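Local coordinates for protein nucleoside diphosphate kinase (Encephalitozoon cuniculi, PDB 3MPD) that probably transfers the gamma phosphate of ATP to nucleoside diphosphates through a phosphohistidine intermediate, using magnesium, and so supplies nucleoside triphosphates other than ATP, at residues R7-I12 with V74-W79; L49-S54 with A127-K132; Y35-K40 with D137-V142. All blocks are in the same frame, centred on the assembly; numbering follows the deposited sequence.

Contact 1. Residues R7-I12 with V74-W79; sequences RTFIMI and VLAMVW
Ile10 and Met77 pair at the middle of two antiparallel strands, where Met77 N donates to Ile10 O over 2.8 Å and Ile10 N returns a nearly straight bond to Met77 O. Thr8 with Trp79 and Ile12 with Leu75 are the other hydrogen-bonded pairs, so six backbone bonds tie the strands together. The packing is dense on the face that carries Ile10, Ile12, Met77 and Trp79. There CG1 of Ile10 meets CD1 of the Trp79 indole at 3.6 Å, the two side chains crossing at about a right angle. Met77 bends at its last torsion (chi3 -75°), which brings CE within 3.7 Å of Ile12 CG1, while its SD takes a weak bond from Trp79 NE1. Helix 22-32 covers this side through Phe29, Ile25 and Ile26. On the other face Phe9 reaches across, CZ lying 3.7 Å from Ala76 CB, and Met11 CG rests against Val74 CB; Trp134 of helix 124-134 stacks on the Phe9 ring. The looser end is at Arg7: CB still touches Val78 CG1 at 4.0 Å, but the rest of this partly exposed side chain leads away to a salt bridge with Glu128. These are the central strands of the antiparallel, ferredoxin-like sheet of nucleoside diphosphate kinases, and Phe9 lies beside His119, the probable phosphorylated histidine.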
loop_
_atom_site.group_PDB
_atom_site.type_symbol
_atom_site.label_atom_id
_atom_site.label_comp_id
_atom_site.label_asym_id
_atom_site.label_seq_id
_atom_site.Cartn_x
_atom_site.Cartn_y
_atom_site.Cartn_z
ATOM N N ARG A 7 -4.339 9.310 14.476
ATOM C CA ARG A 7 -4.251 8.232 13.475
ATOM C C ARG A 7 -5.482 7.315 13.411
ATOM O O ARG A 7 -6.265 7.237 14.364
ATOM C CB ARG A 7 -3.001 7.403 13.684
ATOM C CG ARG A 7 -2.644 7.268 15.108
ATOM C CD ARG A 7 -1.280 6.664 15.264
ATOM N NE ARG A 7 -1.377 5.683 16.332
ATOM C CZ ARG A 7 -0.466 4.752 16.580
ATOM N NH1 ARG A 7 0.638 4.672 15.839
ATOM N NH2 ARG A 7 -0.675 3.902 17.572
ATOM N N THR A 8 -5.639 6.614 12.281
ATOM C CA THR A 8 -6.793 5.739 12.068
ATOM C C THR A 8 -6.385 4.477 11.325
ATOM O O THR A 8 -5.413 4.478 10.556
ATOM C CB THR A 8 -7.962 6.475 11.346
ATOM O OG1 THR A 8 -9.156 5.678 11.394
ATOM C CG2 THR A 8 -7.628 6.832 9.891
ATOM N N PHE A 9 -7.103 3.393 11.590
ATOM C CA PHE A 9 -6.811 2.114 10.979
ATOM C C PHE A 9 -7.769 1.887 9.829
ATOM O O PHE A 9 -8.980 1.946 10.001
ATOM C CB PHE A 9 -6.911 0.971 12.003
ATOM C CG PHE A 9 -6.608 -0.369 11.420
ATOM C CD1 PHE A 9 -5.306 -0.688 11.040
ATOM C CD2 PHE A 9 -7.626 -1.293 11.214
ATOM C CE1 PHE A 9 -5.007 -1.907 10.459
ATOM C CE2 PHE A 9 -7.344 -2.539 10.652
ATOM C CZ PHE A 9 -6.030 -2.843 10.259
ATOM N N ILE A 10 -7.212 1.643 8.654
ATOM C CA ILE A 10 -8.009 1.485 7.435
ATOM C C ILE A 10 -7.636 0.144 6.830
ATOM O O ILE A 10 -6.466 -0.105 6.546
ATOM C CB ILE A 10 -7.691 2.571 6.399
ATOM C CG1 ILE A 10 -7.841 3.995 6.989
ATOM C CG2 ILE A 10 -8.552 2.391 5.120
ATOM C CD1 ILE A 10 -9.297 4.388 7.473
ATOM N N MET A 11 -8.630 -0.695 6.569
ATOM C CA MET A 11 -8.344 -2.016 6.038
ATOM C C MET A 11 -9.222 -2.288 4.838
ATOM O O MET A 11 -10.463 -2.242 4.938
ATOM C CB MET A 11 -8.549 -3.067 7.141
ATOM C CG MET A 11 -8.331 -4.502 6.704
ATOM S SD MET A 11 -8.447 -5.637 8.122
ATOM C CE MET A 11 -10.057 -5.251 8.820
ATOM N N ILE A 12 -8.583 -2.567 3.704
ATOM C CA ILE A 12 -9.316 -2.955 2.500
ATOM C C ILE A 12 -9.709 -4.425 2.632
ATOM O O ILE A 12 -8.825 -5.291 2.813
ATOM C CB ILE A 12 -8.501 -2.737 1.209
ATOM C CG1 ILE A 12 -8.021 -1.283 1.125
ATOM C CG2 ILE A 12 -9.320 -3.200 -0.060
ATOM C CD1 ILE A 12 -7.242 -0.957 -0.184
ATOM N N VAL A 74 -6.099 -9.107 3.006
ATOM C CA VAL A 74 -6.565 -7.742 3.230
ATOM C C VAL A 74 -5.341 -6.846 3.129
ATOM O O VAL A 74 -4.222 -7.325 3.314
ATOM C CB VAL A 74 -7.253 -7.533 4.638
ATOM C CG1 VAL A 74 -8.549 -8.343 4.752
ATOM C CG2 VAL A 74 -6.326 -7.874 5.795
ATOM N N LEU A 75 -5.550 -5.561 2.821
ATOM C CA LEU A 75 -4.494 -4.544 2.953
ATOM C C LEU A 75 -4.756 -3.639 4.157
ATOM O O LEU A 75 -5.674 -2.797 4.137
ATOM C CB LEU A 75 -4.318 -3.723 1.658
ATOM C CG LEU A 75 -3.195 -2.662 1.627
ATOM C CD1 LEU A 75 -1.814 -3.315 1.806
ATOM C CD2 LEU A 75 -3.236 -1.854 0.324
ATOM N N ALA A 76 -3.958 -3.832 5.198
ATOM C CA ALA A 76 -4.092 -3.092 6.444
ATOM C C ALA A 76 -3.170 -1.870 6.437
ATOM O O ALA A 76 -1.975 -1.997 6.133
ATOM C CB ALA A 76 -3.756 -3.992 7.624
ATOM N N MET A 77 -3.717 -0.708 6.800
ATOM C CA MET A 77 -2.969 0.559 6.748
ATOM C C MET A 77 -3.212 1.426 7.957
ATOM O O MET A 77 -4.275 1.358 8.581
ATOM C CB MET A 77 -3.416 1.402 5.508
ATOM C CG MET A 77 -3.013 0.796 4.184
ATOM S SD MET A 77 -3.850 1.473 2.717
ATOM C CE MET A 77 -5.463 0.741 2.835
ATOM N N VAL A 78 -2.252 2.301 8.216
ATOM C CA VAL A 78 -2.442 3.389 9.154
ATOM C C VAL A 78 -2.286 4.701 8.394
ATOM O O VAL A 78 -1.324 4.894 7.654
ATOM C CB VAL A 78 -1.427 3.340 10.329
ATOM C CG1 VAL A 78 -1.707 4.467 11.355
ATOM C CG2 VAL A 78 -1.460 1.972 11.005
ATOM N N TRP A 79 -3.258 5.588 8.580
ATOM C CA TRP A 79 -3.246 6.905 7.965
ATOM C C TRP A 79 -3.280 7.941 9.083
ATOM O O TRP A 79 -4.051 7.804 10.033
ATOM C CB TRP A 79 -4.452 7.073 7.023
ATOM C CG TRP A 79 -4.329 6.313 5.741
ATOM C CD1 TRP A 79 -4.664 4.992 5.526
ATOM C CD2 TRP A 79 -3.828 6.809 4.477
ATOM N NE1 TRP A 79 -4.421 4.653 4.199
ATOM C CE2 TRP A 79 -3.916 5.742 3.539
ATOM C CE3 TRP A 79 -3.319 8.041 4.051
ATOM C CZ2 TRP A 79 -3.506 5.872 2.210
ATOM C CZ3 TRP A 79 -2.920 8.173 2.730
ATOM C CH2 TRP A 79 -3.004 7.084 1.823
#

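Contact 2. Residues L49-S54 with A127-K132; sequences LETHYS and AEKEIK
A small, largely polar contact, Lys129 to Thr51 O and His52 against Glu130, joins the C-terminal end of helix 46-52 to the side of helix 124-134, partly buried next to the probable active site. Lys129 stretches across from the second helix, and its NZ donates to Thr51 O over 2.9 Å, tilted 33° out of the carbonyl plane. The same oxygen also accepts from Ser54 N and from Ser54 OG, the latter at 3.2 Å, so three donors converge on a carbonyl in the last turn of the helix. The carbonyl end of a helix would probably favour the ammonium group of Lys129 there. In this nucleoside diphosphate kinase the two helices flank the probable catalytic histidine: His119 NE2 is hydrogen-bonded to Glu130 OE1, as is Ser121 OG, and the His119 ring meets that of His52 edge-to-face. His52 has CG anti to its own N (chi1 -178°), which carries the imidazole across to Glu130. CE1 of His52 comes within 3.5 Å of Glu130 CD, with ring and carboxylate planes 27° apart, a packing contact rather than a salt bridge; His52 ND1 is instead hydrogen-bonded to Trp134 NE1. A water bridges the helices alongside, donating to His52 O and, over 2.6 Å, to Glu130 OE2.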
loop_
_atom_site.group_PDB
_atom_site.type_symbol
_atom_site.label_atom_id
_atom_site.label_comp_id
_atom_site.label_asym_id
_atom_site.label_seq_id
_atom_site.Cartn_x
_atom_site.Cartn_y
_atom_site.Cartn_z
ATOM N N LEU A 49 -9.681 -11.588 14.042
ATOM C CA LEU A 49 -10.975 -11.029 13.605
ATOM C C LEU A 49 -12.000 -10.939 14.736
ATOM O O LEU A 49 -12.703 -9.931 14.871
ATOM C CB LEU A 49 -11.548 -11.823 12.433
ATOM C CG LEU A 49 -10.819 -11.594 11.109
ATOM C CD1 LEU A 49 -11.274 -12.605 10.098
ATOM C CD2 LEU A 49 -11.012 -10.167 10.594
ATOM N N GLU A 50 -12.055 -11.991 15.558
ATOM C CA GLU A 50 -12.932 -12.054 16.734
ATOM C C GLU A 50 -12.602 -10.968 17.768
ATOM O O GLU A 50 -13.494 -10.422 18.414
ATOM C CB GLU A 50 -12.887 -13.474 17.358
ATOM C CG GLU A 50 -13.496 -14.523 16.410
ATOM C CD GLU A 50 -13.399 -15.979 16.875
ATOM O OE1 GLU A 50 -12.714 -16.286 17.879
ATOM O OE2 GLU A 50 -14.030 -16.827 16.203
ATOM N N THR A 51 -11.318 -10.653 17.913
ATOM C CA THR A 51 -10.884 -9.542 18.768
ATOM C C THR A 51 -11.249 -8.195 18.134
ATOM O O THR A 51 -11.831 -7.336 18.792
ATOM C CB THR A 51 -9.371 -9.587 19.012
ATOM O OG1 THR A 51 -9.026 -10.883 19.493
ATOM C CG2 THR A 51 -8.935 -8.513 20.024
ATOM N N HIS A 52 -10.885 -8.020 16.863
ATOM C CA HIS A 52 -11.244 -6.811 16.086
ATOM C C HIS A 52 -12.740 -6.494 16.182
ATOM O O HIS A 52 -13.122 -5.345 16.413
ATOM C CB HIS A 52 -10.818 -6.957 14.618
ATOM C CG HIS A 52 -11.110 -5.746 13.776
ATOM N ND1 HIS A 52 -10.160 -4.784 13.492
ATOM C CD2 HIS A 52 -12.246 -5.345 13.157
ATOM C CE1 HIS A 52 -10.701 -3.845 12.734
ATOM N NE2 HIS A 52 -11.968 -4.158 12.522
ATOM N N TYR A 53 -13.573 -7.521 16.032
ATOM C CA TYR A 53 -15.026 -7.338 16.043
ATOM C C TYR A 53 -15.714 -7.802 17.341
ATOM O O TYR A 53 -16.894 -8.175 17.302
ATOM C CB TYR A 53 -15.667 -8.013 14.807
ATOM C CG TYR A 53 -15.339 -7.341 13.473
ATOM C CD1 TYR A 53 -15.820 -6.050 13.163
ATOM C CD2 TYR A 53 -14.536 -7.987 12.521
ATOM C CE1 TYR A 53 -15.518 -5.417 11.923
ATOM C CE2 TYR A 53 -14.227 -7.365 11.276
ATOM C CZ TYR A 53 -14.722 -6.089 10.991
ATOM O OH TYR A 53 -14.393 -5.491 9.782
ATOM N N SER A 54 -15.005 -7.743 18.478
ATOM C CA SER A 54 -15.549 -8.219 19.769
ATOM C C SER A 54 -16.854 -7.527 20.172
ATOM O O SER A 54 -17.748 -8.152 20.752
ATOM C CB SER A 54 -14.514 -8.114 20.894
ATOM O OG SER A 54 -14.058 -6.781 21.020
ATOM N N ALA A 127 -9.273 2.879 17.007
ATOM C CA ALA A 127 -8.105 2.990 16.136
ATOM C C ALA A 127 -6.814 2.484 16.804
ATOM O O ALA A 127 -6.027 1.762 16.182
ATOM C CB ALA A 127 -7.921 4.412 15.710
ATOM N N GLU A 128 -6.586 2.886 18.048
ATOM C CA GLU A 128 -5.367 2.474 18.784
ATOM C C GLU A 128 -5.338 0.966 19.048
ATOM O O GLU A 128 -4.324 0.309 18.815
ATOM C CB GLU A 128 -5.232 3.265 20.088
ATOM C CG GLU A 128 -4.922 4.748 19.826
ATOM C CD GLU A 128 -3.679 4.958 18.963
ATOM O OE1 GLU A 128 -2.583 4.488 19.362
ATOM O OE2 GLU A 128 -3.792 5.609 17.889
ATOM N N LYS A 129 -6.466 0.423 19.491
ATOM C CA LYS A 129 -6.626 -1.025 19.657
ATOM C C LYS A 129 -6.398 -1.777 18.336
ATOM O O LYS A 129 -5.689 -2.778 18.325
ATOM C CB LYS A 129 -8.016 -1.362 20.250
ATOM C CG LYS A 129 -8.418 -2.843 20.147
ATOM C CD LYS A 129 -9.888 -3.074 20.480
ATOM C CE LYS A 129 -10.433 -4.261 19.700
ATOM N NZ LYS A 129 -11.576 -4.893 20.375
ATOM N N GLU A 130 -7.011 -1.304 17.243
ATOM C CA GLU A 130 -6.886 -1.961 15.937
ATOM C C GLU A 130 -5.452 -1.882 15.396
ATOM O O GLU A 130 -4.938 -2.870 14.881
ATOM C CB GLU A 130 -7.890 -1.393 14.910
ATOM C CG GLU A 130 -9.362 -1.746 15.245
ATOM C CD GLU A 130 -10.388 -0.843 14.541
ATOM O OE1 GLU A 130 -10.005 -0.044 13.633
ATOM O OE2 GLU A 130 -11.599 -0.948 14.882
ATOM N N ILE A 131 -4.814 -0.719 15.521
ATOM C CA ILE A 131 -3.408 -0.590 15.119
ATOM C C ILE A 131 -2.498 -1.599 15.848
ATOM O O ILE A 131 -1.717 -2.307 15.193
ATOM C CB ILE A 131 -2.901 0.853 15.267
ATOM C CG1 ILE A 131 -3.591 1.749 14.235
ATOM C CG2 ILE A 131 -1.369 0.919 15.114
ATOM C CD1 ILE A 131 -3.526 3.224 14.531
ATOM N N LYS A 132 -2.626 -1.696 17.179
ATOM C CA LYS A 132 -1.822 -2.648 17.964
ATOM C C LYS A 132 -2.166 -4.099 17.634
ATOM O O LYS A 132 -1.307 -4.967 17.663
ATOM C CB LYS A 132 -1.966 -2.411 19.478
ATOM C CG LYS A 132 -1.496 -1.029 19.961
ATOM C CD LYS A 132 -1.787 -0.832 21.456
ATOM C CE LYS A 132 -2.204 0.616 21.752
ATOM N NZ LYS A 132 -3.169 0.662 22.907
HETATM O O HOH W 1 -12.246 -2.528 16.895
#

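Contact 3. Residues Y35-K40 with D137-V142; sequences YLAASK and DDVQPV
A classic beta bulge in strand 35-42, where Ala37 and Ala38 both face Val78 of the neighbouring strand, is the place where the loop after helix 124-134 runs against the sheet. The strand is outermost in the sheet of its own chain, and residues 139-142 run roughly antiparallel to 35-38, 149° between their end-to-end directions, without forming any direct hydrogen bond to them. Two valines do the touching. Val142 brings both methyls in: CG1 comes to 3.8 Å from Ala37 CA and a similar distance from Leu36 O, whereas CG2 lies against Tyr35 CB at 4.1 Å. With CG1 anti to its carbonyl carbon and CG2 set between N and C (chi1 -68°), the Val142 fork spans Ala37 CB, which is in contact with either methyl. Val139 uses a single branch, CG1, which reaches Ala37 CB at 4.1 Å and Ala38 CB at 4.3 Å. Tyr35 sends its ring away from these valines, toward Phe144 and Phe145, and its hydroxyl bonds to Asp146; further along the strand, Ser39 OG is hydrogen-bonded to OG of Ser39 of the second subunit. Gln140 turns its amide back along the loop, NE2 donating to Asp138 O. The polar link between strand and loop is a water that donates to Ala37 O at 3.0 Å and to Gln140 O at 3.2 Å.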
loop_
_atom_site.group_PDB
_atom_site.type_symbol
_atom_site.label_atom_id
_atom_site.label_comp_id
_atom_site.label_asym_id
_atom_site.label_seq_id
_atom_site.Cartn_x
_atom_site.Cartn_y
_atom_site.Cartn_z
ATOM N N TYR A 35 -1.688 11.159 5.755
ATOM C CA TYR A 35 -0.357 10.611 5.559
ATOM C C TYR A 35 -0.343 9.123 5.805
ATOM O O TYR A 35 -0.640 8.690 6.918
ATOM C CB TYR A 35 0.643 11.289 6.519
ATOM C CG TYR A 35 0.773 12.775 6.270
ATOM C CD1 TYR A 35 1.573 13.253 5.223
ATOM C CD2 TYR A 35 0.106 13.703 7.082
ATOM C CE1 TYR A 35 1.701 14.596 4.982
ATOM C CE2 TYR A 35 0.233 15.074 6.859
ATOM C CZ TYR A 35 1.027 15.510 5.795
ATOM O OH TYR A 35 1.194 16.847 5.564
ATOM N N LEU A 36 0.028 8.340 4.793
ATOM C CA LEU A 36 0.222 6.904 4.998
ATOM C C LEU A 36 1.419 6.646 5.915
ATOM O O LEU A 36 2.512 7.175 5.660
ATOM C CB LEU A 36 0.417 6.203 3.646
ATOM C CG LEU A 36 0.581 4.685 3.695
ATOM C CD1 LEU A 36 -0.721 4.051 4.219
ATOM C CD2 LEU A 36 0.960 4.116 2.331
ATOM N N ALA A 37 1.217 5.857 6.980
ATOM C CA ALA A 37 2.299 5.533 7.961
ATOM C C ALA A 37 2.620 4.047 8.121
ATOM O O ALA A 37 3.687 3.688 8.638
ATOM C CB ALA A 37 1.998 6.144 9.375
ATOM N N ALA A 38 1.692 3.179 7.720
ATOM C CA ALA A 38 1.958 1.740 7.784
ATOM C C ALA A 38 1.069 1.068 6.793
ATOM O O ALA A 38 0.015 1.596 6.461
ATOM C CB ALA A 38 1.703 1.173 9.198
ATOM N N SER A 39 1.502 -0.112 6.357
ATOM C CA SER A 39 0.892 -0.888 5.289
ATOM C C SER A 39 1.328 -2.327 5.485
ATOM O O SER A 39 2.525 -2.588 5.784
ATOM C CB SER A 39 1.439 -0.413 3.949
ATOM O OG SER A 39 0.526 -0.692 2.910
ATOM N N LYS A 40 0.390 -3.261 5.342
ATOM C CA LYS A 40 0.702 -4.670 5.502
ATOM C C LYS A 40 -0.369 -5.498 4.800
ATOM O O LYS A 40 -1.557 -5.263 4.998
ATOM C CB LYS A 40 0.770 -5.054 7.010
ATOM C CG LYS A 40 1.183 -6.487 7.280
ATOM C CD LYS A 40 1.197 -6.835 8.778
ATOM C CE LYS A 40 1.630 -8.293 8.950
ATOM N NZ LYS A 40 0.986 -9.016 10.108
ATOM N N ASP A 137 3.063 -2.292 17.952
ATOM C CA ASP A 137 3.171 -1.149 18.869
ATOM C C ASP A 137 4.253 -0.160 18.448
ATOM O O ASP A 137 4.466 0.848 19.140
ATOM C CB ASP A 137 3.465 -1.595 20.310
ATOM C CG ASP A 137 3.536 -3.092 20.460
ATOM O OD1 ASP A 137 2.500 -3.766 20.267
ATOM O OD2 ASP A 137 4.636 -3.589 20.791
ATOM N N ASP A 138 4.950 -0.442 17.347
ATOM C CA ASP A 138 6.100 0.390 16.986
ATOM C C ASP A 138 5.994 1.103 15.625
ATOM O O ASP A 138 7.030 1.336 14.980
ATOM C CB ASP A 138 7.421 -0.395 17.131
ATOM N N VAL A 139 4.766 1.466 15.206
ATOM C CA VAL A 139 4.556 2.250 13.951
ATOM C C VAL A 139 5.424 3.496 14.009
ATOM O O VAL A 139 5.343 4.305 14.949
ATOM C CB VAL A 139 3.070 2.651 13.688
ATOM C CG1 VAL A 139 2.948 3.609 12.500
ATOM C CG2 VAL A 139 2.220 1.435 13.453
ATOM N N GLN A 140 6.289 3.637 13.022
ATOM C CA GLN A 140 7.257 4.719 13.086
ATOM C C GLN A 140 6.644 6.031 12.571
ATOM O O GLN A 140 5.763 6.016 11.673
ATOM C CB GLN A 140 8.581 4.343 12.391
ATOM C CG GLN A 140 9.408 3.265 13.162
ATOM C CD GLN A 140 9.863 3.733 14.547
ATOM O OE1 GLN A 140 10.568 4.738 14.672
ATOM N NE2 GLN A 140 9.458 3.005 15.592
ATOM N N PRO A 141 7.078 7.158 13.179
ATOM C CA PRO A 141 6.606 8.485 12.826
ATOM C C PRO A 141 6.974 8.819 11.396
ATOM O O PRO A 141 8.113 8.624 10.984
ATOM C CB PRO A 141 7.376 9.402 13.794
ATOM C CG PRO A 141 8.623 8.596 14.170
ATOM C CD PRO A 141 8.068 7.210 14.279
ATOM N N VAL A 142 6.007 9.315 10.643
ATOM C CA VAL A 142 6.290 9.806 9.301
ATOM C C VAL A 142 6.338 11.319 9.273
ATOM O O VAL A 142 5.725 12.003 10.098
ATOM C CB VAL A 142 5.268 9.297 8.237
ATOM C CG1 VAL A 142 5.417 7.774 8.023
ATOM C CG2 VAL A 142 3.834 9.700 8.617
HETATM O O HOH W 2 6.604 3.884 9.399
#

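Contact 1 is the buried core, its centre about 4 Å from that of the chain, and is built from backbone bonds and close apolar packing. Contacts 2 and 3 lie further out, each only partly buried and each bridged by a water, but contact 2 relies on charged and polar groups whereas contact 3 is mainly apolar, valine methyls against alanines and backbone. Contacts 1 and 3 share the sheet, since strands 74-80 and 35-42 are neighbours joined by backbone bonds such as that between Val78 and Ala37. Helix 124-134 relates contact 2 to both others: Arg7 meets Glu128 in a salt bridge, and Ile131 packs on Val139.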